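L-talarate/galactarate dehydratase (Salmonella typhimurium, PDB 2PP3) catalyses the magnesium-dependent dehydration of L-talarate and galactarate to 5-keto-4-deoxy-D-glucarate, and epimerises L-talarate to galactarate in competition with that reaction. Local coordinates at residues Asp160-Tyr165 with Leu343-Glu348; Pro327-Glu332 with Glu348-Leu353. The protein carries 1 engineered substitution. All coordinates share one frame; numbering follows the deposited sequence.

Interaction 1 of 2, residues Asp160-Tyr165 with Leu343-Glu348. With LGT (L-glucaric acid), chain G.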
loop_
_atom_site.group_PDB
_atom_site.type_symbol
_atom_site.label_atom_id
_atom_site.label_comp_id
_atom_site.label_asym_id
_atom_site.label_seq_id
_atom_site.Cartn_x
_atom_site.Cartn_y
_atom_site.Cartn_z
ATOM N N ASP B 160 -3.851 -15.216 -10.750
ATOM C CA ASP B 160 -4.883 -15.966 -10.049
ATOM C C ASP B 160 -4.393 -17.279 -9.467
ATOM O O ASP B 160 -5.159 -18.028 -8.861
ATOM C CB ASP B 160 -6.076 -16.192 -10.978
ATOM C CG ASP B 160 -6.737 -14.885 -11.389
ATOM O OD1 ASP B 160 -7.036 -14.057 -10.496
ATOM O OD2 ASP B 160 -6.951 -14.681 -12.599
ATOM N N SER B 161 -3.110 -17.549 -9.666
ATOM C CA SER B 161 -2.473 -18.739 -9.134
ATOM C C SER B 161 -0.988 -18.400 -8.990
ATOM O O SER B 161 -0.503 -17.447 -9.606
ATOM C CB SER B 161 -2.680 -19.942 -10.066
ATOM O OG SER B 161 -2.011 -19.776 -11.296
ATOM N N VAL B 162 -0.270 -19.170 -8.180
ATOM C CA VAL B 162 1.145 -18.908 -7.949
ATOM C C VAL B 162 2.002 -20.165 -8.024
ATOM O O VAL B 162 1.629 -21.204 -7.478
ATOM C CB VAL B 162 1.333 -18.241 -6.562
ATOM C CG1 VAL B 162 2.813 -18.160 -6.193
ATOM C CG2 VAL B 162 0.711 -16.851 -6.574
ATOM N N GLN B 163 3.143 -20.068 -8.708
ATOM C CA GLN B 163 4.076 -21.195 -8.829
ATOM C C GLN B 163 4.330 -21.709 -7.418
ATOM O O GLN B 163 4.541 -20.916 -6.499
ATOM C CB GLN B 163 5.420 -20.746 -9.399
ATOM C CG GLN B 163 5.385 -20.103 -10.748
ATOM C CD GLN B 163 6.772 -19.690 -11.188
ATOM O OE1 GLN B 163 7.423 -18.866 -10.542
ATOM N NE2 GLN B 163 7.238 -20.267 -12.286
ATOM N N CYS B 164 4.349 -23.025 -7.251
ATOM C CA CYS B 164 4.541 -23.603 -5.931
ATOM C C CYS B 164 5.622 -24.681 -5.901
ATOM O O CYS B 164 5.741 -25.481 -6.832
ATOM C CB CYS B 164 3.203 -24.179 -5.446
ATOM S SG CYS B 164 3.153 -24.705 -3.717
ATOM N N TYR B 165 6.416 -24.691 -4.832
ATOM C CA TYR B 165 7.467 -25.688 -4.675
ATOM C C TYR B 165 7.327 -26.312 -3.285
ATOM O O TYR B 165 6.836 -25.665 -2.354
ATOM C CB TYR B 165 8.852 -25.039 -4.848
ATOM C CG TYR B 165 9.323 -24.196 -3.675
ATOM C CD1 TYR B 165 10.003 -24.776 -2.602
ATOM C CD2 TYR B 165 9.076 -22.822 -3.631
ATOM C CE1 TYR B 165 10.428 -24.012 -1.513
ATOM C CE2 TYR B 165 9.493 -22.044 -2.545
ATOM C CZ TYR B 165 10.168 -22.648 -1.491
ATOM O OH TYR B 165 10.582 -21.900 -0.415
ATOM N N LEU B 343 6.037 -8.831 -9.675
ATOM C CA LEU B 343 6.947 -9.736 -10.382
ATOM C C LEU B 343 6.566 -11.179 -10.044
ATOM O O LEU B 343 6.062 -11.447 -8.955
ATOM C CB LEU B 343 8.398 -9.455 -9.986
ATOM C CG LEU B 343 8.867 -8.012 -10.206
ATOM C CD1 LEU B 343 10.361 -7.914 -9.911
ATOM C CD2 LEU B 343 8.579 -7.575 -11.645
ATOM N N GLU B 344 6.794 -12.100 -10.978
ATOM C CA GLU B 344 6.429 -13.508 -10.785
ATOM C C GLU B 344 7.083 -14.090 -9.524
ATOM O O GLU B 344 8.302 -14.227 -9.454
ATOM C CB GLU B 344 6.831 -14.319 -12.027
ATOM C CG GLU B 344 6.124 -15.670 -12.209
ATOM C CD GLU B 344 4.636 -15.549 -12.560
ATOM O OE1 GLU B 344 4.263 -14.615 -13.304
ATOM O OE2 GLU B 344 3.842 -16.402 -12.107
ATOM N N PRO B 345 6.265 -14.442 -8.513
ATOM C CA PRO B 345 6.752 -15.003 -7.246
ATOM C C PRO B 345 6.668 -16.528 -7.122
ATOM O O PRO B 345 6.141 -17.216 -7.994
ATOM C CB PRO B 345 5.858 -14.321 -6.227
ATOM C CG PRO B 345 4.507 -14.395 -6.938
ATOM C CD PRO B 345 4.836 -14.087 -8.407
ATOM N N TRP B 346 7.203 -17.037 -6.015
ATOM C CA TRP B 346 7.178 -18.459 -5.701
ATOM C C TRP B 346 6.522 -18.652 -4.338
ATOM O O TRP B 346 6.775 -17.884 -3.403
ATOM C CB TRP B 346 8.587 -19.042 -5.645
ATOM C CG TRP B 346 9.134 -19.421 -6.971
ATOM C CD1 TRP B 346 9.849 -18.632 -7.826
ATOM C CD2 TRP B 346 9.028 -20.702 -7.598
ATOM N NE1 TRP B 346 10.201 -19.345 -8.945
ATOM C CE2 TRP B 346 9.709 -20.620 -8.832
ATOM C CE3 TRP B 346 8.423 -21.914 -7.237
ATOM C CZ2 TRP B 346 9.805 -21.710 -9.710
ATOM C CZ3 TRP B 346 8.515 -23.001 -8.112
ATOM C CH2 TRP B 346 9.204 -22.888 -9.334
ATOM N N LEU B 347 5.677 -19.676 -4.232
ATOM C CA LEU B 347 4.996 -19.986 -2.984
ATOM C C LEU B 347 5.574 -21.291 -2.450
ATOM O O LEU B 347 5.771 -22.244 -3.204
ATOM C CB LEU B 347 3.492 -20.149 -3.220
ATOM C CG LEU B 347 2.624 -20.268 -1.965
ATOM C CD1 LEU B 347 2.694 -18.961 -1.200
ATOM C CD2 LEU B 347 1.174 -20.594 -2.343
ATOM N N GLU B 348 5.830 -21.328 -1.147
ATOM C CA GLU B 348 6.407 -22.501 -0.501
ATOM C C GLU B 348 5.355 -23.411 0.117
ATOM O O GLU B 348 4.496 -22.964 0.878
ATOM C CB GLU B 348 7.412 -22.059 0.569
ATOM C CG GLU B 348 7.954 -23.191 1.429
ATOM C CD GLU B 348 9.042 -22.735 2.388
ATOM O OE1 GLU B 348 8.858 -21.696 3.065
ATOM O OE2 GLU B 348 10.080 -23.426 2.464
HETATM O O1A LGT G . 10.948 -23.965 4.749
HETATM C C1 LGT G . 12.003 -23.328 4.889
HETATM O O1B LGT G . 12.348 -22.383 4.148
HETATM C C2 LGT G . 12.967 -23.740 6.062
HETATM O O2 LGT G . 13.973 -22.737 6.291
HETATM C C3 LGT G . 12.233 -23.996 7.386
HETATM O O3 LGT G . 11.876 -22.742 7.972
HETATM C C4 LGT G . 13.075 -24.782 8.426
HETATM O O4 LGT G . 14.226 -23.994 8.805
HETATM C C5 LGT G . 12.313 -25.163 9.715
HETATM O O5 LGT G . 11.158 -25.936 9.352
HETATM C C6 LGT G . 13.188 -25.995 10.675
HETATM O O6A LGT G . 13.777 -25.357 11.591
HETATM O O6B LGT G . 13.273 -27.234 10.481
HETATM O O HOH W 1 3.960 -17.393 -9.513
#
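Tyr-165 lays one face of its phenol ring over Glu-348, whose CA stands 4.0 Å from the ring centroid in a CH-pi contact. The tyrosine CG sits between its own backbone N and carbonyl carbon (chi1 75°), which swings the ring back across the neighbouring strand, and Tyr-165 CZ comes within 3.5 Å of Glu-348 CB. This is the tightly packed end of a parallel strand pair, 161-166 beside 346-349, the first and last strands of the enolase-superfamily barrel, where the barrel closes. Leu-347 N donates to Gln-163 O, and Tyr-165 N to Leu-347 O at 3.0 Å. On the same face as Tyr-165, Trp-346 CE3 lies 3.8 Å from Tyr-165 CD2, while Gln-163 CB rests over the six-membered ring of Trp-346, 13° off the normal; Trp-250 meets both Tyr-165 and Trp-346 edge to face. Val-162 crosses Leu-347 at about a right angle, Val-162 CG1 lying 3.6 Å from Leu-347 CB, and helix 331-339 covers the pair through His-334, Leu-335 and Ser-338.

Toward Glu-344 the two chains diverge, and the partly exposed Gln-163 and Glu-344 border this looser end. A water bridges the gap: it accepts from Gln-163 N at 2.9 Å and donates to Glu-344 OE2 and Pro-345 O. Arg-367 also pairs with that carboxylate.

Near the ligand, Glu-348, extended beyond CG, carries OE2 to 2.5 Å from O1A of the bound L-glucarate, so close that one of the two acid groups probably holds a proton and donates it. Glu-348 OE2 also has a salt bridge with Lys-195 and a hydrogen bond with Thr-167. Lys-195, a substrate-binding residue, bonds Tyr-165 OH too, consistent with the barrel closure helping to form the site for the ligand's C1 carboxylate.

Interaction 2 of 2, residues Pro327-Glu332 with Glu348-Leu353. With LGT (L-glucaric acid), chain G.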
loop_
_atom_site.group_PDB
_atom_site.type_symbol
_atom_site.label_atom_id
_atom_site.label_comp_id
_atom_site.label_asym_id
_atom_site.label_seq_id
_atom_site.Cartn_x
_atom_site.Cartn_y
_atom_site.Cartn_z
ATOM N N PRO B 327 7.792 -15.711 -0.402
ATOM C CA PRO B 327 7.401 -15.743 1.010
ATOM C C PRO B 327 7.762 -17.075 1.662
ATOM O O PRO B 327 7.787 -18.122 1.012
ATOM C CB PRO B 327 5.896 -15.511 0.962
ATOM C CG PRO B 327 5.704 -14.720 -0.309
ATOM C CD PRO B 327 6.630 -15.425 -1.264
ATOM N N HIS B 328 8.038 -17.029 2.957
ATOM C CA HIS B 328 8.410 -18.227 3.687
ATOM C C HIS B 328 7.269 -18.809 4.512
ATOM O O HIS B 328 6.584 -18.080 5.231
ATOM C CB HIS B 328 9.605 -17.914 4.592
ATOM C CG HIS B 328 9.870 -18.956 5.632
ATOM N ND1 HIS B 328 9.291 -18.922 6.882
ATOM C CD2 HIS B 328 10.642 -20.067 5.605
ATOM C CE1 HIS B 328 9.697 -19.966 7.582
ATOM N NE2 HIS B 328 10.517 -20.678 6.829
ATOM N N PHE B 329 7.063 -20.120 4.388
ATOM C CA PHE B 329 6.035 -20.825 5.159
ATOM C C PHE B 329 4.628 -20.239 4.940
ATOM O O PHE B 329 4.352 -19.628 3.904
ATOM C CB PHE B 329 6.422 -20.759 6.650
ATOM C CG PHE B 329 5.786 -21.820 7.511
ATOM C CD1 PHE B 329 5.966 -23.169 7.231
ATOM C CD2 PHE B 329 5.037 -21.464 8.630
ATOM C CE1 PHE B 329 5.409 -24.154 8.055
ATOM C CE2 PHE B 329 4.478 -22.437 9.459
ATOM C CZ PHE B 329 4.666 -23.787 9.170
ATOM N N ALA B 330 3.758 -20.453 5.927
ATOM C CA ALA B 330 2.370 -19.980 5.948
ATOM C C ALA B 330 1.716 -19.687 4.591
ATOM O O ALA B 330 1.239 -18.573 4.355
ATOM C CB ALA B 330 2.275 -18.743 6.847
ATOM N N MET B 331 1.671 -20.687 3.714
ATOM C CA MET B 331 1.078 -20.495 2.397
ATOM C C MET B 331 -0.380 -20.046 2.446
ATOM O O MET B 331 -0.865 -19.412 1.510
ATOM C CB MET B 331 1.205 -21.769 1.554
ATOM C CG MET B 331 0.690 -23.027 2.219
ATOM S SD MET B 331 0.821 -24.458 1.120
ATOM C CE MET B 331 -0.816 -25.179 1.337
ATOM N N GLU B 332 -1.070 -20.364 3.537
ATOM C CA GLU B 332 -2.471 -19.977 3.696
ATOM C C GLU B 332 -2.631 -18.459 3.604
ATOM O O GLU B 332 -3.668 -17.962 3.152
ATOM C CB GLU B 332 -3.021 -20.460 5.044
ATOM C CG GLU B 332 -3.194 -21.976 5.183
ATOM C CD GLU B 332 -1.883 -22.751 5.105
ATOM O OE1 GLU B 332 -0.836 -22.222 5.544
ATOM O OE2 GLU B 332 -1.906 -23.905 4.620
ATOM N N GLU B 348 5.830 -21.328 -1.147
ATOM C CA GLU B 348 6.407 -22.501 -0.501
ATOM C C GLU B 348 5.355 -23.411 0.117
ATOM O O GLU B 348 4.496 -22.964 0.878
ATOM C CB GLU B 348 7.412 -22.059 0.569
ATOM C CG GLU B 348 7.954 -23.191 1.429
ATOM C CD GLU B 348 9.042 -22.735 2.388
ATOM O OE1 GLU B 348 8.858 -21.696 3.065
ATOM O OE2 GLU B 348 10.080 -23.426 2.464
ATOM N N HIS B 349 5.434 -24.698 -0.202
ATOM C CA HIS B 349 4.460 -25.646 0.323
ATOM C C HIS B 349 4.909 -26.587 1.441
ATOM O O HIS B 349 5.986 -27.192 1.395
ATOM C CB HIS B 349 3.875 -26.482 -0.822
ATOM C CG HIS B 349 3.073 -27.659 -0.357
ATOM N ND1 HIS B 349 3.654 -28.798 0.156
ATOM C CD2 HIS B 349 1.735 -27.857 -0.291
ATOM C CE1 HIS B 349 2.710 -29.647 0.519
ATOM N NE2 HIS B 349 1.536 -29.100 0.260
ATOM N N PHE B 350 4.041 -26.687 2.442
ATOM C CA PHE B 350 4.196 -27.566 3.594
ATOM C C PHE B 350 2.792 -28.131 3.781
ATOM O O PHE B 350 1.816 -27.493 3.389
ATOM C CB PHE B 350 4.564 -26.788 4.862
ATOM C CG PHE B 350 6.029 -26.490 5.006
ATOM C CD1 PHE B 350 6.587 -25.358 4.424
ATOM C CD2 PHE B 350 6.847 -27.335 5.756
ATOM C CE1 PHE B 350 7.941 -25.065 4.591
ATOM C CE2 PHE B 350 8.200 -27.051 5.928
ATOM C CZ PHE B 350 8.747 -25.915 5.345
ATOM N N GLU B 351 2.677 -29.314 4.370
ATOM C CA GLU B 351 1.361 -29.898 4.611
ATOM C C GLU B 351 1.014 -29.710 6.088
ATOM O O GLU B 351 -0.142 -29.803 6.489
ATOM C CB GLU B 351 1.358 -31.391 4.268
ATOM C CG GLU B 351 2.360 -32.222 5.059
ATOM C CD GLU B 351 3.705 -32.332 4.371
ATOM O OE1 GLU B 351 4.250 -31.293 3.940
ATOM O OE2 GLU B 351 4.221 -33.463 4.263
ATOM N N TRP B 352 2.040 -29.420 6.879
ATOM C CA TRP B 352 1.917 -29.236 8.315
ATOM C C TRP B 352 0.646 -28.565 8.815
ATOM O O TRP B 352 0.011 -29.064 9.742
ATOM C CB TRP B 352 3.129 -28.466 8.838
ATOM C CG TRP B 352 4.438 -29.156 8.580
ATOM C CD1 TRP B 352 4.623 -30.378 7.995
ATOM C CD2 TRP B 352 5.745 -28.659 8.894
ATOM N NE1 TRP B 352 5.964 -30.671 7.922
ATOM C CE2 TRP B 352 6.675 -29.634 8.467
ATOM C CE3 TRP B 352 6.221 -27.487 9.494
ATOM C CZ2 TRP B 352 8.054 -29.469 8.620
ATOM C CZ3 TRP B 352 7.591 -27.323 9.647
ATOM C CH2 TRP B 352 8.492 -28.310 9.211
ATOM N N LEU B 353 0.274 -27.440 8.215
ATOM C CA LEU B 353 -0.912 -26.717 8.655
ATOM C C LEU B 353 -2.250 -27.151 8.058
ATOM O O LEU B 353 -3.294 -26.661 8.487
ATOM C CB LEU B 353 -0.727 -25.210 8.425
ATOM C CG LEU B 353 0.037 -24.430 9.503
ATOM C CD1 LEU B 353 1.456 -24.958 9.635
ATOM C CD2 LEU B 353 0.052 -22.953 9.148
HETATM O O1A LGT G . 10.948 -23.965 4.749
HETATM C C1 LGT G . 12.003 -23.328 4.889
HETATM O O1B LGT G . 12.348 -22.383 4.148
HETATM C C2 LGT G . 12.967 -23.740 6.062
HETATM O O2 LGT G . 13.973 -22.737 6.291
HETATM C C3 LGT G . 12.233 -23.996 7.386
HETATM O O3 LGT G . 11.876 -22.742 7.972
HETATM C C4 LGT G . 13.075 -24.782 8.426
HETATM O O4 LGT G . 14.226 -23.994 8.805
HETATM C C5 LGT G . 12.313 -25.163 9.715
HETATM O O5 LGT G . 11.158 -25.936 9.352
HETATM C C6 LGT G . 13.188 -25.995 10.675
HETATM O O6A LGT G . 13.777 -25.357 11.591
HETATM O O6B LGT G . 13.273 -27.234 10.481
HETATM O O HOH W 2 5.299 -19.442 1.001
#
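Phe-329 turns its ring edge onto a face of Phe-350 in a T-shaped pair, centroids 5.1 Å apart and planes at 74°. Phe-350 is hemmed in at its rim too: Glu-348 OE1 and ligand O1A lie in the plane of its ring, and its CD2 lies over the centre of a Trp-352 face. His-328 has Phe-329 CB over one face, offset toward the rim, while its edge meets L-glucarate: NE2 is hydrogen-bonded to ligand O3 at 2.7 Å and O1B lies in the ring plane. With CG anti to the backbone N (chi1 -159°), Phe-329 reaches past Phe-350 to place CE1 3.7 Å from Trp-352 CE3 and CZ 3.4 Å from Leu-353 CD1.

The backbone is tied as well. Phe-329 N donates to Glu-348 OE1 at 2.7 Å, meeting the anti side of the carboxylate about 18° out of its plane, so this oxygen is anchored while OE2 faces the ligand. A water accepts from Glu-348 N and donates to the carbonyls of Pro-327 and Phe-329. Farther from the ligand, Met-331 runs alongside His-349, Met-331 SD 3.8 Å from His-349 CD2, an oblique sulfur-aromatic contact.

His-328 is the experimentally established proton donor/acceptor, and Asp-301 bonds its ND1. Ala-330 is the N-cap of helix 331-339, which leaves the 327-330 loop after strand 324-325; strand 346-349 returns beside 161-166. Strand 28-40 of the antiparallel sheet packs on Trp-352 and Leu-353, strand 74-81 on Leu-353 through Phe-78, and Tyr-12 of the second subunit stacks on His-349.

Interactions 1 and 2 share Glu-348 and have centres about 12 Å apart: its backbone and alkyl chain pack on Tyr-165 in interaction 1, whereas its carboxylate serves the 327-330 loop in interaction 2. The strand pair continues from one to the other, Tyr-165 O lying 2.7 Å from His-349 N in a probable hydrogen bond, with Cys-164 SG 3.5 Å from His-349 CB. Trp-346 O packs 3.3 Å from Pro-327 CD. Both contacts bring Glu-348 to L-glucarate, and interaction 2 adds the catalytic His-328, whose side chain is about 4 Å from the magnesium ion.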